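Local atomic coordinates of exodeoxyribonuclease III (PDB entry 2VOA), a protein that probably cleaves DNA beside abasic sites as a metal-dependent AP endonuclease of the DNase I-like fold, and may also act as a 3'-5' exonuclease. Residues 21-25 with 26-30; 220-223 with 224-228. The protein carries 1 engineered substitution. All blocks are in the same frame, centred on the assembly; numbering follows the deposited sequence.

Contact 1: residues 21-25 with 26-30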
loop_
_atom_site.group_PDB
_atom_site.type_symbol
_atom_site.label_atom_id
_atom_site.label_comp_id
_atom_site.label_asym_id
_atom_site.label_seq_id
_atom_site.Cartn_x
_atom_site.Cartn_y
_atom_site.Cartn_z
ATOM N N PRO A 21 -15.599 -6.530 4.728
ATOM C CA PRO A 21 -16.290 -7.580 3.937
ATOM C C PRO A 21 -16.429 -8.923 4.692
ATOM O O PRO A 21 -17.437 -9.646 4.527
ATOM C CB PRO A 21 -15.373 -7.752 2.721
ATOM C CG PRO A 21 -14.692 -6.411 2.579
ATOM C CD PRO A 21 -14.431 -5.988 3.999
ATOM N N TRP A 22 -15.434 -9.257 5.514
ATOM C CA TRP A 22 -15.490 -10.510 6.255
ATOM C C TRP A 22 -16.672 -10.473 7.247
ATOM O O TRP A 22 -17.406 -11.452 7.367
ATOM C CB TRP A 22 -14.149 -10.809 6.942
ATOM C CG TRP A 22 -14.094 -12.189 7.536
ATOM C CD1 TRP A 22 -13.668 -13.338 6.918
ATOM C CD2 TRP A 22 -14.510 -12.564 8.844
ATOM N NE1 TRP A 22 -13.801 -14.414 7.772
ATOM C CE2 TRP A 22 -14.290 -13.964 8.971
ATOM C CE3 TRP A 22 -15.025 -11.855 9.939
ATOM C CZ2 TRP A 22 -14.583 -14.669 10.158
ATOM C CZ3 TRP A 22 -15.312 -12.557 11.126
ATOM C CH2 TRP A 22 -15.106 -13.953 11.208
ATOM N N LEU A 23 -16.865 -9.338 7.929
ATOM C CA LEU A 23 -18.010 -9.171 8.848
ATOM C C LEU A 23 -19.344 -9.231 8.095
ATOM O O LEU A 23 -20.309 -9.847 8.555
ATOM C CB LEU A 23 -17.912 -7.866 9.653
ATOM C CG LEU A 23 -16.893 -7.858 10.799
ATOM C CD1 LEU A 23 -16.668 -6.453 11.301
ATOM C CD2 LEU A 23 -17.335 -8.770 11.938
ATOM N N LYS A 24 -19.401 -8.599 6.930
ATOM C CA LYS A 24 -20.615 -8.651 6.116
ATOM C C LYS A 24 -20.980 -10.085 5.712
ATOM O O LYS A 24 -22.152 -10.448 5.702
ATOM C CB LYS A 24 -20.476 -7.735 4.897
ATOM C CG LYS A 24 -20.897 -6.302 5.197
ATOM C CD LYS A 24 -21.445 -5.605 3.951
ATOM C CE LYS A 24 -22.644 -4.681 4.284
ATOM N NZ LYS A 24 -22.757 -3.482 3.372
ATOM N N GLU A 25 -19.969 -10.900 5.413
ATOM C CA GLU A 25 -20.177 -12.265 4.914
ATOM C C GLU A 25 -20.535 -13.215 6.045
ATOM O O GLU A 25 -21.486 -13.997 5.924
ATOM C CB GLU A 25 -18.929 -12.773 4.180
ATOM C CG GLU A 25 -18.937 -14.265 3.765
ATOM C CD GLU A 25 -20.013 -14.642 2.728
ATOM O OE1 GLU A 25 -20.424 -13.791 1.917
ATOM O OE2 GLU A 25 -20.438 -15.822 2.706
ATOM N N ASN A 26 -19.781 -13.113 7.135
ATOM C CA ASN A 26 -19.812 -14.091 8.220
ATOM C C ASN A 26 -20.743 -13.714 9.367
ATOM O O ASN A 26 -21.204 -14.585 10.124
ATOM C CB ASN A 26 -18.384 -14.343 8.711
ATOM C CG ASN A 26 -17.568 -15.127 7.690
ATOM O OD1 ASN A 26 -17.651 -16.369 7.637
ATOM N ND2 ASN A 26 -16.812 -14.409 6.847
ATOM N N LYS A 27 -20.986 -12.412 9.509
ATOM C CA LYS A 27 -21.959 -11.870 10.469
ATOM C C LYS A 27 -21.817 -12.462 11.881
ATOM O O LYS A 27 -22.822 -12.913 12.465
ATOM C CB LYS A 27 -23.399 -12.055 9.966
ATOM C CG LYS A 27 -23.619 -11.628 8.526
ATOM C CD LYS A 27 -25.037 -12.009 8.045
ATOM C CE LYS A 27 -25.305 -13.514 8.249
ATOM N NZ LYS A 27 -26.384 -14.088 7.383
ATOM N N PRO A 28 -20.591 -12.442 12.436
ATOM C CA PRO A 28 -20.435 -12.964 13.797
ATOM C C PRO A 28 -21.153 -12.054 14.781
ATOM O O PRO A 28 -21.296 -10.850 14.522
ATOM C CB PRO A 28 -18.916 -12.893 14.034
ATOM C CG PRO A 28 -18.446 -11.734 13.128
ATOM C CD PRO A 28 -19.311 -11.922 11.892
ATOM N N ASP A 29 -21.590 -12.608 15.909
ATOM C CA ASP A 29 -22.076 -11.775 17.004
ATOM C C ASP A 29 -21.001 -10.908 17.663
ATOM O O ASP A 29 -21.254 -9.759 18.061
ATOM C CB ASP A 29 -22.791 -12.676 18.016
ATOM C CG ASP A 29 -23.977 -13.386 17.379
ATOM O OD1 ASP A 29 -23.812 -14.558 16.967
ATOM O OD2 ASP A 29 -25.060 -12.756 17.228
ATOM N N ILE A 30 -19.802 -11.462 17.772
ATOM C CA ILE A 30 -18.691 -10.801 18.457
ATOM C C ILE A 30 -17.426 -11.111 17.639
ATOM O O ILE A 30 -17.202 -12.283 17.292
ATOM C CB ILE A 30 -18.522 -11.391 19.892
ATOM C CG1 ILE A 30 -19.736 -11.046 20.754
ATOM C CG2 ILE A 30 -17.253 -10.856 20.527
ATOM C CD1 ILE A 30 -19.890 -11.855 22.005
#

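Contact 2: residues 220-223 with 224-228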
loop_
_atom_site.group_PDB
_atom_site.type_symbol
_atom_site.label_atom_id
_atom_site.label_comp_id
_atom_site.label_asym_id
_atom_site.label_seq_id
_atom_site.Cartn_x
_atom_site.Cartn_y
_atom_site.Cartn_z
ATOM N N ILE A 220 -9.874 -19.458 21.179
ATOM C CA ILE A 220 -11.120 -19.076 21.817
ATOM C C ILE A 220 -11.337 -20.052 22.972
ATOM O O ILE A 220 -11.544 -21.247 22.752
ATOM C CB ILE A 220 -12.314 -19.144 20.839
ATOM C CG1 ILE A 220 -12.128 -18.105 19.711
ATOM C CG2 ILE A 220 -13.647 -18.928 21.601
ATOM C CD1 ILE A 220 -13.092 -18.307 18.525
ATOM N N LEU A 221 -11.267 -19.533 24.201
ATOM C CA LEU A 221 -11.390 -20.364 25.395
ATOM C C LEU A 221 -12.719 -20.058 26.047
ATOM O O LEU A 221 -13.010 -18.901 26.321
ATOM C CB LEU A 221 -10.250 -20.077 26.376
ATOM C CG LEU A 221 -8.785 -20.367 26.004
ATOM C CD1 LEU A 221 -8.638 -21.615 25.161
ATOM C CD2 LEU A 221 -8.169 -19.239 25.291
ATOM N N ALA A 222 -13.533 -21.086 26.258
ATOM C CA ALA A 222 -14.875 -20.859 26.798
ATOM C C ALA A 222 -15.025 -21.528 28.167
ATOM O O ALA A 222 -14.431 -22.592 28.434
ATOM C CB ALA A 222 -15.924 -21.403 25.817
ATOM N N THR A 223 -15.822 -20.916 29.047
ATOM C CA THR A 223 -16.084 -21.526 30.345
ATOM C C THR A 223 -16.883 -22.806 30.120
ATOM O O THR A 223 -17.484 -22.963 29.053
ATOM C CB THR A 223 -16.916 -20.585 31.245
ATOM O OG1 THR A 223 -18.072 -20.125 30.521
ATOM C CG2 THR A 223 -16.049 -19.419 31.725
ATOM N N PRO A 224 -16.855 -23.750 31.088
ATOM C CA PRO A 224 -17.525 -25.042 30.831
ATOM C C PRO A 224 -18.979 -25.018 30.295
ATOM O O PRO A 224 -19.250 -25.734 29.333
ATOM C CB PRO A 224 -17.394 -25.809 32.157
ATOM C CG PRO A 224 -16.214 -25.144 32.878
ATOM C CD PRO A 224 -16.179 -23.704 32.399
ATOM N N PRO A 225 -19.889 -24.186 30.870
ATOM C CA PRO A 225 -21.285 -24.228 30.410
ATOM C C PRO A 225 -21.441 -23.697 28.984
ATOM O O PRO A 225 -22.330 -24.148 28.262
ATOM C CB PRO A 225 -22.039 -23.320 31.396
ATOM C CG PRO A 225 -21.055 -22.732 32.288
ATOM C CD PRO A 225 -19.684 -23.173 31.928
ATOM N N LEU A 226 -20.592 -22.753 28.593
ATOM C CA LEU A 226 -20.584 -22.260 27.226
ATOM C C LEU A 226 -19.909 -23.255 26.266
ATOM O O LEU A 226 -20.424 -23.528 25.168
ATOM C CB LEU A 226 -19.928 -20.882 27.164
ATOM C CG LEU A 226 -19.930 -20.255 25.770
ATOM C CD1 LEU A 226 -21.390 -20.192 25.205
ATOM C CD2 LEU A 226 -19.276 -18.875 25.780
ATOM N N ALA A 227 -18.786 -23.820 26.698
ATOM C CA ALA A 227 -18.083 -24.841 25.906
ATOM C C ALA A 227 -18.981 -26.034 25.581
ATOM O O ALA A 227 -18.915 -26.576 24.471
ATOM C CB ALA A 227 -16.823 -25.289 26.641
ATOM N N GLU A 228 -19.803 -26.451 26.552
ATOM C CA GLU A 228 -20.737 -27.569 26.369
ATOM C C GLU A 228 -21.643 -27.383 25.154
ATOM O O GLU A 228 -22.069 -28.375 24.545
ATOM C CB GLU A 228 -21.589 -27.785 27.625
ATOM C CG GLU A 228 -20.810 -28.364 28.809
ATOM C CD GLU A 228 -20.516 -29.870 28.691
ATOM O OE1 GLU A 228 -21.137 -30.561 27.840
ATOM O OE2 GLU A 228 -19.664 -30.364 29.482
#

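Contact 1: residues 21-25 with 26-30
The carbonyl oxygen Trp22 O is gripped twice by Asn26: the backbone N reaches it at 2.9 Å and the side-chain ND2 at 3.1 Å, ND2 donating with the oxygen close to its own amide plane. The Asn26 amide lies over one face of the Trp22 indole, the two planes only 24° apart, with ND2 3.1 Å above the ring plane and displaced toward the rim. Asn26 CB sits 4.0 Å from the centroid of the six-membered ring, nearly on its normal, a CH-pi contact. With Trp22 CG anti to the backbone N (chi1 -171°), the indole runs beneath the Asn26 side chain. Its NE1 donates a hydrogen bond to Asp236 OD1.

The helix stops at Lys27: its N still bonds to Leu23 O at 2.8 Å, but its phi is positive, and Pro28 has no N-H to extend the pattern. The Pro28 ring instead packs its CG tightly on Leu23 CD2 at 3.4 Å and on Trp22 CZ3 at 3.8 Å. Here the C-terminal end of helix 16-26 turns into strand 30-34, on whose Leu31 both Trp22 and Leu23 pack. An alanine in place of Trp22 would probably leave the Asn26 amide without its stacking surface and Asp236 without its indole donor. As a second donor to a last-turn carbonyl, and stacked on the indole, the Asn26 amide is held in its rotation.

Contact 2: residues 220-223 with 224-228
With no aromatic ring in either segment, the flat group at the junction is the Thr223-Pro224 peptide. Pro225 CD approaches it at the carbonyl carbon, 3.4 Å from Thr223 C, while Thr223 O accepts a hydrogen bond from Ala227 N at 2.8 Å. This bond is almost linear at both ends: the N-H...O angle is 171° and the C=O...N angle 170°. Ala227 CB packs beside the same oxygen, 3.4 Å from Thr223 O.

Thr223 holds the N-cap position, yet its hydroxyl makes no capping bond. With chi1 at 51°, OG1 stands between the backbone N and the carbonyl carbon and brushes Pro225 CD at 3.7 Å; its polar partners are Ser139 O and Ala141 N, which tie the turn to the start of strand 141-144. On the apolar side Ala222 CB points at the helix and meets Leu226 CG at 4.2 Å and Ala227 CB at 4.1 Å. Leu226 also touches Val142 and Phe255, and Ala227 touches Val185.

Two successive prolines, lacking N-H groups, fill the first turn, where amides have no helical acceptor before them. Such a proline-rich N-terminal turn follows directly from strand 218-222 and forms a strand-to-helix junction at the end of that strand, in the two-sheet alpha/beta sandwich of the DNase I-like fold.

From the N terminus, strand 2-8 leads into helix 16-26, and contact 1 closes the bend from that helix into strand 30-34, the parallel neighbour of strand 2-8: a beta-alpha-beta connection within one sheet. Much later, contact 2 closes the turn from strand 218-222 of the other sheet into helix 224-227, after which the chain crosses to strand 230-235 in the first sheet. The two contacts lie in series, neither nested nor crossed. Their nearest atoms are about 7 Å apart. Strand 251-255 packs against 220-228 with Leu251, Ala253 and Phe255 and lies beside strand 2-8, itself next to strand 30-34; Trp22 also touches Pro250 and is hydrogen-bonded to Asp236, just after strand 230-235.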